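Local coordinates for monovalent Na+/H+ antiporter subunit D (PDB 7D3U), which is a membrane subunit of a multi-subunit Mrp complex that exchanges sodium ions for protons across the cell membrane, and probably carries out part of this transport, at residues E103-F108 with I456-D461; L114-G119 with E137-P142. One frame throughout, in Å; residues are numbered along the deposited sequence.

Contact 1: residues E103-F108 with I456-D461; sequences EAYKRF and IPDGRD
Lys106 and Asp458 form the buried part of this loop-to-loop contact, where the lysine ammonium makes a salt bridge with the aspartate. Lys106 NZ and Asp458 OD2 are modelled 2.4 Å apart, a doubtful length that says no more than that opposite charges face each other. The lysine turns at chi2 (-69°) and again at chi4 (-92°), which curls NZ back onto the carboxylate although its CB points away; NZ also makes a weak hydrogen bond to Gly102 O. Ile456 CG2, also buried, rests 3.8 Å from Lys106 CB. Asp458 OD1 closes an Asx turn by accepting from Arg460 N at 3.1 Å; the N-H comes to the anti side of OD1, tilted from the carboxylate plane. The backbones add one weak bond, Gly459 N to Tyr105 O.

Next to this the Arg460 guanidinium stacks on Tyr105, planes 21° apart, while Arg460 CD sits 4.0 Å from the centroid of the Tyr105 ring in a CH-pi contact. With an alanine in place of Arg460, that tyrosine face would probably lose its stacking partner and Asp458 the more distant of its two positive neighbours. The looser, partly exposed side is Arg107 with Pro457, where Arg107 CG lies 3.6 Å from Pro457 CB.

The first loop joins helix 80-101 to helix 109-125, the second lies between strands 437-438 and 519-520. Tyr105 also touches Val99, Leu32 of helix 28-49 and a bound dodecyl maltoside, while Leu758 of the neighbouring subunit A packs on Arg107 and Ile456.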
ATOM      1  N   GLU A 103      -9.228 -18.210   5.699  1.00 76.10           N
ATOM      2  CA  GLU A 103      -9.701 -17.025   6.397  1.00 76.10           C
ATOM      3  C   GLU A 103     -11.221 -16.978   6.281  1.00 76.10           C
ATOM      4  O   GLU A 103     -11.861 -17.935   5.836  1.00 76.10           O
ATOM      5  CB  GLU A 103      -9.033 -15.771   5.843  1.00 76.10           C
ATOM      6  CG  GLU A 103      -7.535 -15.716   6.067  1.00 76.10           C
ATOM      7  CD  GLU A 103      -6.749 -16.132   4.842  1.00 76.10           C
ATOM      8  OE1 GLU A 103      -7.346 -16.209   3.750  1.00 76.10           O
ATOM      9  OE2 GLU A 103      -5.533 -16.382   4.971  1.00 76.10           O
ATOM     10  N   ALA A 104     -11.826 -15.878   6.725  1.00 74.16           N
ATOM     11  CA  ALA A 104     -13.266 -15.645   6.719  1.00 74.16           C
ATOM     12  C   ALA A 104     -13.998 -16.583   7.663  1.00 74.16           C
ATOM     13  O   ALA A 104     -15.214 -16.446   7.835  1.00 74.16           O
ATOM     14  CB  ALA A 104     -13.883 -15.753   5.318  1.00 74.16           C
ATOM     15  N   TYR A 105     -13.300 -17.534   8.279  1.00 76.81           N
ATOM     16  CA  TYR A 105     -13.824 -18.300   9.392  1.00 76.81           C
ATOM     17  C   TYR A 105     -13.234 -17.860  10.718  1.00 76.81           C
ATOM     18  O   TYR A 105     -13.813 -18.158  11.765  1.00 76.81           O
ATOM     19  CB  TYR A 105     -13.551 -19.796   9.190  1.00 76.81           C
ATOM     20  CG  TYR A 105     -14.241 -20.389   7.985  1.00 76.81           C
ATOM     21  CD1 TYR A 105     -15.595 -20.691   8.017  1.00 76.81           C
ATOM     22  CD2 TYR A 105     -13.541 -20.647   6.817  1.00 76.81           C
ATOM     23  CE1 TYR A 105     -16.230 -21.235   6.921  1.00 76.81           C
ATOM     24  CE2 TYR A 105     -14.168 -21.189   5.715  1.00 76.81           C
ATOM     25  CZ  TYR A 105     -15.512 -21.480   5.772  1.00 76.81           C
ATOM     26  OH  TYR A 105     -16.142 -22.021   4.677  1.00 76.81           O
ATOM     27  N   LYS A 106     -12.104 -17.158  10.693  1.00 75.19           N
ATOM     28  CA  LYS A 106     -11.574 -16.541  11.893  1.00 75.19           C
ATOM     29  C   LYS A 106     -12.539 -15.474  12.396  1.00 75.19           C
ATOM     30  O   LYS A 106     -13.430 -15.014  11.678  1.00 75.19           O
ATOM     31  CB  LYS A 106     -10.203 -15.926  11.617  1.00 75.19           C
ATOM     32  CG  LYS A 106      -9.223 -16.877  10.958  1.00 75.19           C
ATOM     33  CD  LYS A 106      -8.803 -17.982  11.905  1.00 75.19           C
ATOM     34  CE  LYS A 106      -8.067 -19.085  11.173  1.00 75.19           C
ATOM     35  NZ  LYS A 106      -8.989 -20.156  10.716  1.00 75.19           N
ATOM     36  N   ARG A 107     -12.358 -15.086  13.651  1.00 75.81           N
ATOM     37  CA  ARG A 107     -13.247 -14.107  14.252  1.00 75.81           C
ATOM     38  C   ARG A 107     -13.097 -12.752  13.576  1.00 75.81           C
ATOM     39  O   ARG A 107     -11.993 -12.335  13.219  1.00 75.81           O
ATOM     40  CB  ARG A 107     -12.962 -13.980  15.746  1.00 75.81           C
ATOM     41  CG  ARG A 107     -13.599 -15.070  16.582  1.00 75.81           C
ATOM     42  CD  ARG A 107     -15.087 -14.839  16.736  1.00 75.81           C
ATOM     43  NE  ARG A 107     -15.379 -13.923  17.832  1.00 75.81           N
ATOM     44  CZ  ARG A 107     -15.779 -14.309  19.038  1.00 75.81           C
ATOM     45  NH1 ARG A 107     -15.937 -15.597  19.305  1.00 75.81           N
ATOM     46  NH2 ARG A 107     -16.022 -13.406  19.977  1.00 75.81           N
ATOM     47  N   PHE A 108     -14.229 -12.076  13.387  1.00 72.62           N
ATOM     48  CA  PHE A 108     -14.271 -10.681  12.948  1.00 72.62           C
ATOM     49  C   PHE A 108     -13.681 -10.483  11.555  1.00 72.62           C
ATOM     50  O   PHE A 108     -13.222  -9.391  11.224  1.00 72.62           O
ATOM     51  CB  PHE A 108     -13.562  -9.765  13.948  1.00 72.62           C
ATOM     52  CG  PHE A 108     -13.985  -9.972  15.370  1.00 72.62           C
ATOM     53  CD1 PHE A 108     -15.306 -10.231  15.686  1.00 72.62           C
ATOM     54  CD2 PHE A 108     -13.058  -9.914  16.392  1.00 72.62           C
ATOM     55  CE1 PHE A 108     -15.690 -10.423  16.995  1.00 72.62           C
ATOM     56  CE2 PHE A 108     -13.439 -10.105  17.700  1.00 72.62           C
ATOM     57  CZ  PHE A 108     -14.756 -10.362  18.001  1.00 72.62           C
ATOM     58  N   ILE A 456      -6.592 -17.275  16.886  1.00 75.64           N
ATOM     59  CA  ILE A 456      -7.865 -16.591  16.638  1.00 75.64           C
ATOM     60  C   ILE A 456      -8.973 -17.632  16.534  1.00 75.64           C
ATOM     61  O   ILE A 456      -8.823 -18.616  15.789  1.00 75.64           O
ATOM     62  CB  ILE A 456      -7.775 -15.749  15.367  1.00 75.64           C
ATOM     63  CG1 ILE A 456      -6.593 -14.785  15.460  1.00 75.64           C
ATOM     64  CG2 ILE A 456      -9.059 -14.980  15.148  1.00 75.64           C
ATOM     65  CD1 ILE A 456      -6.389 -13.952  14.225  1.00 75.64           C
ATOM     66  N   PRO A 457     -10.080 -17.477  17.258  1.00 76.75           N
ATOM     67  CA  PRO A 457     -11.117 -18.518  17.268  1.00 76.75           C
ATOM     68  C   PRO A 457     -11.685 -18.756  15.879  1.00 76.75           C
ATOM     69  O   PRO A 457     -12.224 -17.848  15.243  1.00 76.75           O
ATOM     70  CB  PRO A 457     -12.172 -17.952  18.223  1.00 76.75           C
ATOM     71  CG  PRO A 457     -11.418 -17.012  19.094  1.00 76.75           C
ATOM     72  CD  PRO A 457     -10.378 -16.397  18.211  1.00 76.75           C
ATOM     73  N   ASP A 458     -11.555 -19.991  15.410  1.00 84.01           N
ATOM     74  CA  ASP A 458     -12.050 -20.361  14.096  1.00 84.01           C
ATOM     75  C   ASP A 458     -13.555 -20.589  14.136  1.00 84.01           C
ATOM     76  O   ASP A 458     -14.114 -21.028  15.145  1.00 84.01           O
ATOM     77  CB  ASP A 458     -11.339 -21.618  13.599  1.00 84.01           C
ATOM     78  CG  ASP A 458     -11.345 -21.730  12.094  1.00 84.01           C
ATOM     79  OD1 ASP A 458     -12.426 -21.572  11.495  1.00 84.01           O
ATOM     80  OD2 ASP A 458     -10.270 -21.968  11.508  1.00 84.01           O
ATOM     81  N   GLY A 459     -14.211 -20.285  13.021  1.00 83.53           N
ATOM     82  CA  GLY A 459     -15.649 -20.431  12.934  1.00 83.53           C
ATOM     83  C   GLY A 459     -16.082 -21.859  12.691  1.00 83.53           C
ATOM     84  O   GLY A 459     -17.108 -22.303  13.214  1.00 83.53           O
ATOM     85  N   ARG A 460     -15.308 -22.589  11.894  1.00 86.35           N
ATOM     86  CA  ARG A 460     -15.583 -24.000  11.633  1.00 86.35           C
ATOM     87  C   ARG A 460     -14.869 -24.891  12.641  1.00 86.35           C
ATOM     88  O   ARG A 460     -14.191 -25.852  12.288  1.00 86.35           O
ATOM     89  CB  ARG A 460     -15.173 -24.349  10.206  1.00 86.35           C
ATOM     90  CG  ARG A 460     -13.758 -23.925   9.871  1.00 86.35           C
ATOM     91  CD  ARG A 460     -13.370 -24.266   8.449  1.00 86.35           C
ATOM     92  NE  ARG A 460     -12.091 -23.658   8.100  1.00 86.35           N
ATOM     93  CZ  ARG A 460     -11.406 -23.932   6.997  1.00 86.35           C
ATOM     94  NH1 ARG A 460     -11.876 -24.813   6.123  1.00 86.35           N
ATOM     95  NH2 ARG A 460     -10.249 -23.328   6.767  1.00 86.35           N
ATOM     96  N   ASP A 461     -15.034 -24.575  13.925  1.00 92.15           N
ATOM     97  CA  ASP A 461     -14.429 -25.345  14.999  1.00 92.15           C
ATOM     98  C   ASP A 461     -15.435 -25.964  15.951  1.00 92.15           C
ATOM     99  O   ASP A 461     -15.072 -26.892  16.681  1.00 92.15           O
ATOM    100  CB  ASP A 461     -13.462 -24.470  15.812  1.00 92.15           C
ATOM    101  CG  ASP A 461     -12.018 -24.681  15.419  1.00 92.15           C
ATOM    102  OD1 ASP A 461     -11.759 -25.543  14.557  1.00 92.15           O
ATOM    103  OD2 ASP A 461     -11.142 -23.987  15.974  1.00 92.15           O
TER

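Contact 2: residues L114-G119 with E137-P142; sequences LLVTAG and EVMLLP
A hairpin of consecutive transmembrane helices, 109-125 and 129-146, is held here by close apolar packing, with Gly119 against Val138 and Met139 and the Leu115-Val116 pair against Pro142. The short segments run nearly antiparallel at 158°, their axes 7.4 Å apart. The lack of a side chain at Gly119 is consistent with the near approach: its CA meets Val138 CG1 at 3.8 Å, and a beta carbon would run into the backbone between Val138 and Met139. One turn away, Leu115 CB touches Pro142 CG at 3.6 Å, and Val116 CG2 comes alongside CB of the same proline ring. The other methyl of Val116, CG1, stands anti to the backbone N (chi1 175°) and faces Met139 CG at 4.2 Å.

In this antiporter-like fold, related to membrane subunits of complex I, the second helix also carries Glu137, whose OE2 bonds to Ser174 OG. Pro142 has no N-H to give the preceding turn, and the helix kinks there. Val751 of the neighbouring subunit A packs on both Leu115 and Pro142. Met139 reaches His249 and Ile252 of helix 249-263, and its O takes a hydrogen bond from Ser143 OG.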
ATOM      1  N   LEU A 114     -16.340  -5.658   5.794  1.00 65.00           N
ATOM      2  CA  LEU A 114     -17.434  -4.726   5.547  1.00 65.00           C
ATOM      3  C   LEU A 114     -17.082  -3.323   6.023  1.00 65.00           C
ATOM      4  O   LEU A 114     -17.473  -2.335   5.395  1.00 65.00           O
ATOM      5  CB  LEU A 114     -18.707  -5.224   6.226  1.00 65.00           C
ATOM      6  CG  LEU A 114     -19.377  -6.396   5.515  1.00 65.00           C
ATOM      7  CD1 LEU A 114     -20.702  -6.734   6.166  1.00 65.00           C
ATOM      8  CD2 LEU A 114     -19.564  -6.079   4.048  1.00 65.00           C
ATOM      9  N   LEU A 115     -16.333  -3.213   7.120  1.00 64.65           N
ATOM     10  CA  LEU A 115     -15.915  -1.898   7.589  1.00 64.65           C
ATOM     11  C   LEU A 115     -14.902  -1.269   6.639  1.00 64.65           C
ATOM     12  O   LEU A 115     -14.949  -0.060   6.384  1.00 64.65           O
ATOM     13  CB  LEU A 115     -15.346  -2.009   9.002  1.00 64.65           C
ATOM     14  CG  LEU A 115     -16.403  -2.170  10.094  1.00 64.65           C
ATOM     15  CD1 LEU A 115     -15.950  -3.150  11.156  1.00 64.65           C
ATOM     16  CD2 LEU A 115     -16.717  -0.828  10.718  1.00 64.65           C
ATOM     17  N   VAL A 116     -13.991  -2.076   6.091  1.00 64.80           N
ATOM     18  CA  VAL A 116     -13.066  -1.576   5.077  1.00 64.80           C
ATOM     19  C   VAL A 116     -13.829  -1.126   3.839  1.00 64.80           C
ATOM     20  O   VAL A 116     -13.513  -0.092   3.238  1.00 64.80           O
ATOM     21  CB  VAL A 116     -12.015  -2.648   4.741  1.00 64.80           C
ATOM     22  CG1 VAL A 116     -11.130  -2.190   3.610  1.00 64.80           C
ATOM     23  CG2 VAL A 116     -11.169  -2.952   5.954  1.00 64.80           C
ATOM     24  N   THR A 117     -14.847  -1.889   3.442  1.00 64.57           N
ATOM     25  CA  THR A 117     -15.656  -1.509   2.289  1.00 64.57           C
ATOM     26  C   THR A 117     -16.396  -0.202   2.542  1.00 64.57           C
ATOM     27  O   THR A 117     -16.472   0.657   1.656  1.00 64.57           O
ATOM     28  CB  THR A 117     -16.634  -2.635   1.951  1.00 64.57           C
ATOM     29  OG1 THR A 117     -15.902  -3.822   1.621  1.00 64.57           O
ATOM     30  CG2 THR A 117     -17.519  -2.257   0.785  1.00 64.57           C
ATOM     31  N   ALA A 118     -16.939  -0.029   3.748  1.00 64.89           N
ATOM     32  CA  ALA A 118     -17.604   1.222   4.090  1.00 64.89           C
ATOM     33  C   ALA A 118     -16.629   2.390   4.059  1.00 64.89           C
ATOM     34  O   ALA A 118     -16.958   3.470   3.557  1.00 64.89           O
ATOM     35  CB  ALA A 118     -18.260   1.111   5.463  1.00 64.89           C
ATOM     36  N   GLY A 119     -15.422   2.192   4.590  1.00 64.25           N
ATOM     37  CA  GLY A 119     -14.426   3.249   4.538  1.00 64.25           C
ATOM     38  C   GLY A 119     -14.031   3.610   3.119  1.00 64.25           C
ATOM     39  O   GLY A 119     -13.846   4.785   2.795  1.00 64.25           O
ATOM     40  N   GLU A 137      -9.109   6.856   7.528  1.00 69.38           N
ATOM     41  CA  GLU A 137      -8.853   6.144   8.781  1.00 69.38           C
ATOM     42  C   GLU A 137      -9.866   5.025   9.003  1.00 69.38           C
ATOM     43  O   GLU A 137      -9.520   3.968   9.544  1.00 69.38           O
ATOM     44  CB  GLU A 137      -8.844   7.114   9.959  1.00 69.38           C
ATOM     45  CG  GLU A 137      -8.136   8.413   9.655  1.00 69.38           C
ATOM     46  CD  GLU A 137      -6.724   8.207   9.141  1.00 69.38           C
ATOM     47  OE1 GLU A 137      -6.081   7.201   9.513  1.00 69.38           O
ATOM     48  OE2 GLU A 137      -6.274   9.033   8.325  1.00 69.38           O
ATOM     49  N   VAL A 138     -11.122   5.240   8.605  1.00 68.27           N
ATOM     50  CA  VAL A 138     -12.130   4.186   8.679  1.00 68.27           C
ATOM     51  C   VAL A 138     -11.770   3.020   7.773  1.00 68.27           C
ATOM     52  O   VAL A 138     -12.179   1.883   8.027  1.00 68.27           O
ATOM     53  CB  VAL A 138     -13.524   4.752   8.328  1.00 68.27           C
ATOM     54  CG1 VAL A 138     -14.581   3.660   8.346  1.00 68.27           C
ATOM     55  CG2 VAL A 138     -13.900   5.839   9.296  1.00 68.27           C
ATOM     56  N   MET A 139     -11.022   3.278   6.706  1.00 69.52           N
ATOM     57  CA  MET A 139     -10.530   2.222   5.834  1.00 69.52           C
ATOM     58  C   MET A 139      -9.260   1.573   6.364  1.00 69.52           C
ATOM     59  O   MET A 139      -9.032   0.382   6.125  1.00 69.52           O
ATOM     60  CB  MET A 139     -10.273   2.787   4.434  1.00 69.52           C
ATOM     61  CG  MET A 139      -9.746   1.786   3.429  1.00 69.52           C
ATOM     62  SD  MET A 139      -9.071   2.600   1.973  1.00 69.52           S
ATOM     63  CE  MET A 139      -7.709   3.506   2.695  1.00 69.52           C
ATOM     64  N   LEU A 140      -8.435   2.328   7.090  1.00 68.74           N
ATOM     65  CA  LEU A 140      -7.142   1.817   7.530  1.00 68.74           C
ATOM     66  C   LEU A 140      -7.251   1.008   8.815  1.00 68.74           C
ATOM     67  O   LEU A 140      -6.532   0.019   8.985  1.00 68.74           O
ATOM     68  CB  LEU A 140      -6.160   2.971   7.724  1.00 68.74           C
ATOM     69  CG  LEU A 140      -5.497   3.530   6.468  1.00 68.74           C
ATOM     70  CD1 LEU A 140      -4.561   4.666   6.832  1.00 68.74           C
ATOM     71  CD2 LEU A 140      -4.752   2.435   5.734  1.00 68.74           C
ATOM     72  N   LEU A 141      -8.120   1.416   9.738  1.00 68.47           N
ATOM     73  CA  LEU A 141      -8.204   0.708  11.012  1.00 68.47           C
ATOM     74  C   LEU A 141      -8.645  -0.745  10.865  1.00 68.47           C
ATOM     75  O   LEU A 141      -8.005  -1.615  11.482  1.00 68.47           O
ATOM     76  CB  LEU A 141      -9.124   1.471  11.973  1.00 68.47           C
ATOM     77  CG  LEU A 141      -8.442   2.588  12.760  1.00 68.47           C
ATOM     78  CD1 LEU A 141      -7.993   3.698  11.828  1.00 68.47           C
ATOM     79  CD2 LEU A 141      -9.385   3.122  13.815  1.00 68.47           C
ATOM     80  N   PRO A 142      -9.691  -1.086  10.103  1.00 68.19           N
ATOM     81  CA  PRO A 142      -9.980  -2.508   9.874  1.00 68.19           C
ATOM     82  C   PRO A 142      -8.921  -3.197   9.049  1.00 68.19           C
ATOM     83  O   PRO A 142      -8.824  -4.428   9.099  1.00 68.19           O
ATOM     84  CB  PRO A 142     -11.326  -2.485   9.141  1.00 68.19           C
ATOM     85  CG  PRO A 142     -11.905  -1.162   9.445  1.00 68.19           C
ATOM     86  CD  PRO A 142     -10.745  -0.236   9.535  1.00 68.19           C
TER

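Overall arrangement
Helix 109-125 connects the two contacts: contact 1 uses the loop that leads into it, contact 2 the middle of the helix itself. Their centres lie 20 Å apart and their nearest atoms about 7 Å, without touching. Contact 2 is fully buried, its centre about 13 Å from the centre of the chain, and relies on aliphatic groups with no hydrogen bond across it. Contact 1, partly buried and with its centre about 24 Å from the centre of the chain, joins loops through a salt bridge, an arginine-tyrosine stack and a weak backbone bond. It also closes a span of 347 residues that encloses the local hairpin of contact 2. Subunit A packs against both.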